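CbsA (Xanthomonas oryzae pv. oryzae, PDB 5XYH) probably hydrolyses cellulose from chain ends as a family 6 glycoside hydrolase, releasing cellobiose and so helping the bacterium degrade rice cell walls. Local coordinates at residues 280-284 and 285-289. Sequence-based numbering, arbitrary orientation.
Sequences NAFVG and AGWPS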
ATOM      1  N   ASN A 280      -3.030  19.401   2.652  1.00 16.06           N
ATOM      2  CA  ASN A 280      -2.845  20.846   2.748  1.00 17.18           C
ATOM      3  C   ASN A 280      -1.721  21.326   1.847  1.00 16.44           C
ATOM      4  O   ASN A 280      -1.821  22.388   1.223  1.00 16.77           O
ATOM      5  CB  ASN A 280      -2.578  21.244   4.200  1.00 18.29           C
ATOM      6  CG  ASN A 280      -3.800  21.097   5.055  1.00 18.77           C
ATOM      7  OD1 ASN A 280      -4.914  21.306   4.586  1.00 20.27           O
ATOM      8  ND2 ASN A 280      -3.611  20.715   6.305  1.00 20.35           N
ATOM      9  N   ALA A 281      -0.648  20.553   1.755  1.00 15.66           N
ATOM     10  CA  ALA A 281       0.453  20.940   0.888  1.00 16.29           C
ATOM     11  C   ALA A 281       0.043  20.903  -0.582  1.00 15.73           C
ATOM     12  O   ALA A 281       0.465  21.762  -1.370  1.00 15.27           O
ATOM     13  CB  ALA A 281       1.653  20.032   1.136  1.00 15.64           C
ATOM     14  N   PHE A 282      -0.760  19.909  -0.981  1.00 15.15           N
ATOM     15  CA  PHE A 282      -1.157  19.831  -2.389  1.00 14.21           C
ATOM     16  C   PHE A 282      -2.128  20.950  -2.739  1.00 14.60           C
ATOM     17  O   PHE A 282      -1.995  21.595  -3.786  1.00 13.96           O
ATOM     18  CB  PHE A 282      -1.758  18.460  -2.711  1.00 13.64           C
ATOM     19  CG  PHE A 282      -0.731  17.413  -3.016  1.00 13.73           C
ATOM     20  CD1 PHE A 282       0.123  17.556  -4.103  1.00 14.48           C
ATOM     21  CD2 PHE A 282      -0.598  16.298  -2.216  1.00 13.47           C
ATOM     22  CE1 PHE A 282       1.084  16.600  -4.383  1.00 13.82           C
ATOM     23  CE2 PHE A 282       0.344  15.340  -2.491  1.00 13.43           C
ATOM     24  CZ  PHE A 282       1.193  15.488  -3.569  1.00 13.71           C
ATOM     25  N   VAL A 283      -3.093  21.213  -1.867  1.00 14.53           N
ATOM     26  CA  VAL A 283      -3.961  22.360  -2.086  1.00 15.76           C
ATOM     27  C   VAL A 283      -3.128  23.638  -2.153  1.00 16.15           C
ATOM     28  O   VAL A 283      -3.389  24.527  -2.977  1.00 15.88           O
ATOM     29  CB  VAL A 283      -5.044  22.402  -0.996  1.00 16.46           C
ATOM     30  CG1 VAL A 283      -5.817  23.706  -1.057  1.00 16.53           C
ATOM     31  CG2 VAL A 283      -5.996  21.211  -1.175  1.00 15.23           C
ATOM     32  N   GLY A 284      -2.080  23.727  -1.330  1.00 16.03           N
ATOM     33  CA  GLY A 284      -1.179  24.865  -1.407  1.00 15.38           C
ATOM     34  C   GLY A 284      -0.456  24.961  -2.731  1.00 16.83           C
ATOM     35  O   GLY A 284      -0.138  26.061  -3.194  1.00 16.02           O
ATOM     36  N   ALA A 285      -0.178  23.819  -3.357  1.00 15.42           N
ATOM     37  CA  ALA A 285       0.449  23.802  -4.668  1.00 15.98           C
ATOM     38  C   ALA A 285      -0.548  24.006  -5.804  1.00 16.24           C
ATOM     39  O   ALA A 285      -0.141  23.955  -6.969  1.00 17.60           O
ATOM     40  CB  ALA A 285       1.201  22.483  -4.878  1.00 14.66           C
ATOM     41  N   GLY A 286      -1.824  24.222  -5.504  1.00 14.67           N
ATOM     42  CA  GLY A 286      -2.809  24.506  -6.530  1.00 15.01           C
ATOM     43  C   GLY A 286      -3.655  23.332  -6.982  1.00 14.63           C
ATOM     44  O   GLY A 286      -4.345  23.451  -7.997  1.00 14.09           O
ATOM     45  N   TRP A 287      -3.623  22.208  -6.266  1.00 14.52           N
ATOM     46  CA  TRP A 287      -4.506  21.087  -6.568  1.00 13.94           C
ATOM     47  C   TRP A 287      -5.937  21.424  -6.154  1.00 14.27           C
ATOM     48  O   TRP A 287      -6.147  22.207  -5.227  1.00 14.19           O
ATOM     49  CB  TRP A 287      -4.050  19.821  -5.828  1.00 15.01           C
ATOM     50  CG  TRP A 287      -2.802  19.168  -6.390  1.00 13.71           C
ATOM     51  CD1 TRP A 287      -1.523  19.646  -6.326  1.00 14.96           C
ATOM     52  CD2 TRP A 287      -2.731  17.932  -7.103  1.00 14.20           C
ATOM     53  NE1 TRP A 287      -0.660  18.789  -6.966  1.00 13.49           N
ATOM     54  CE2 TRP A 287      -1.372  17.717  -7.434  1.00 14.64           C
ATOM     55  CE3 TRP A 287      -3.679  16.977  -7.484  1.00 14.10           C
ATOM     56  CZ2 TRP A 287      -0.940  16.586  -8.130  1.00 14.14           C
ATOM     57  CZ3 TRP A 287      -3.244  15.851  -8.178  1.00 14.76           C
ATOM     58  CH2 TRP A 287      -1.888  15.671  -8.496  1.00 14.14           C
ATOM     59  N   PRO A 288      -6.940  20.830  -6.810  1.00 14.90           N
ATOM     60  CA  PRO A 288      -8.329  21.105  -6.425  1.00 15.81           C
ATOM     61  C   PRO A 288      -8.628  20.606  -5.024  1.00 16.51           C
ATOM     62  O   PRO A 288      -8.098  19.583  -4.570  1.00 15.84           O
ATOM     63  CB  PRO A 288      -9.155  20.343  -7.470  1.00 15.67           C
ATOM     64  CG  PRO A 288      -8.242  19.309  -7.991  1.00 15.51           C
ATOM     65  CD  PRO A 288      -6.870  19.925  -7.967  1.00 14.51           C
ATOM     66  N   SER A 289      -9.490  21.351  -4.335  1.00 16.15           N
ATOM     67  CA  SER A 289      -9.796  21.043  -2.946  1.00 17.07           C
ATOM     68  C   SER A 289     -10.470  19.688  -2.793  1.00 16.59           C
ATOM     69  O   SER A 289     -10.446  19.115  -1.697  1.00 15.86           O
ATOM     70  CB  SER A 289     -10.681  22.142  -2.369  1.00 17.41           C
ATOM     71  OG  SER A 289     -11.806  22.324  -3.200  1.00 19.28           O
TER
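Two backbone bonds reach back into the last turn as the chain leaves helix 271-284, the wider from Trp-287 N to Phe-282 O (3.0 Å, 165° at the hydrogen) and the inner from Gly-286 N to Val-283 O (3.0 Å); with positive phi at Gly-286 they make a Schellman motif, a classic C-terminal helix stop. Ala-285 N to Ala-281 O, at 2.9 Å, stands as the last regular helical bond. The positive phi lies in a region readily open to Gly-286, which has no side chain.

The reversal sets the side chains of Phe-282 and Trp-287 next to each other, pointing the same way. Both share one rotation about the first torsion, CG beside the backbone N and anti to the carbonyl carbon, which lays the two groups alongside each other. The phenyl edge is turned toward one face of the indole in a T-shaped pair, its centroid 4.7 Å from that of the five-membered ring and the planes at 69°. Phe-282 CD1 leads, 3.2 Å from Trp-287 NE1 and offset toward the indole rim. Closer to the backbone, Phe-282 CB adds a CH-pi contact over the same five-membered ring, 4.1 Å from its centroid.

Phe-230 meets both aromatic rings, and Ile-210 of helix 206-218 packs on Phe-282. The indole N-H is spent on Thr-214 OG1, which would help fix the ring's rotation. Backbone bonds thus close the helix end, while the contacts with Thr-214 and Ile-210 tie this exit toward strand 292-296 to helix 206-218, the T-shaped pair coupling the two side chains that make them.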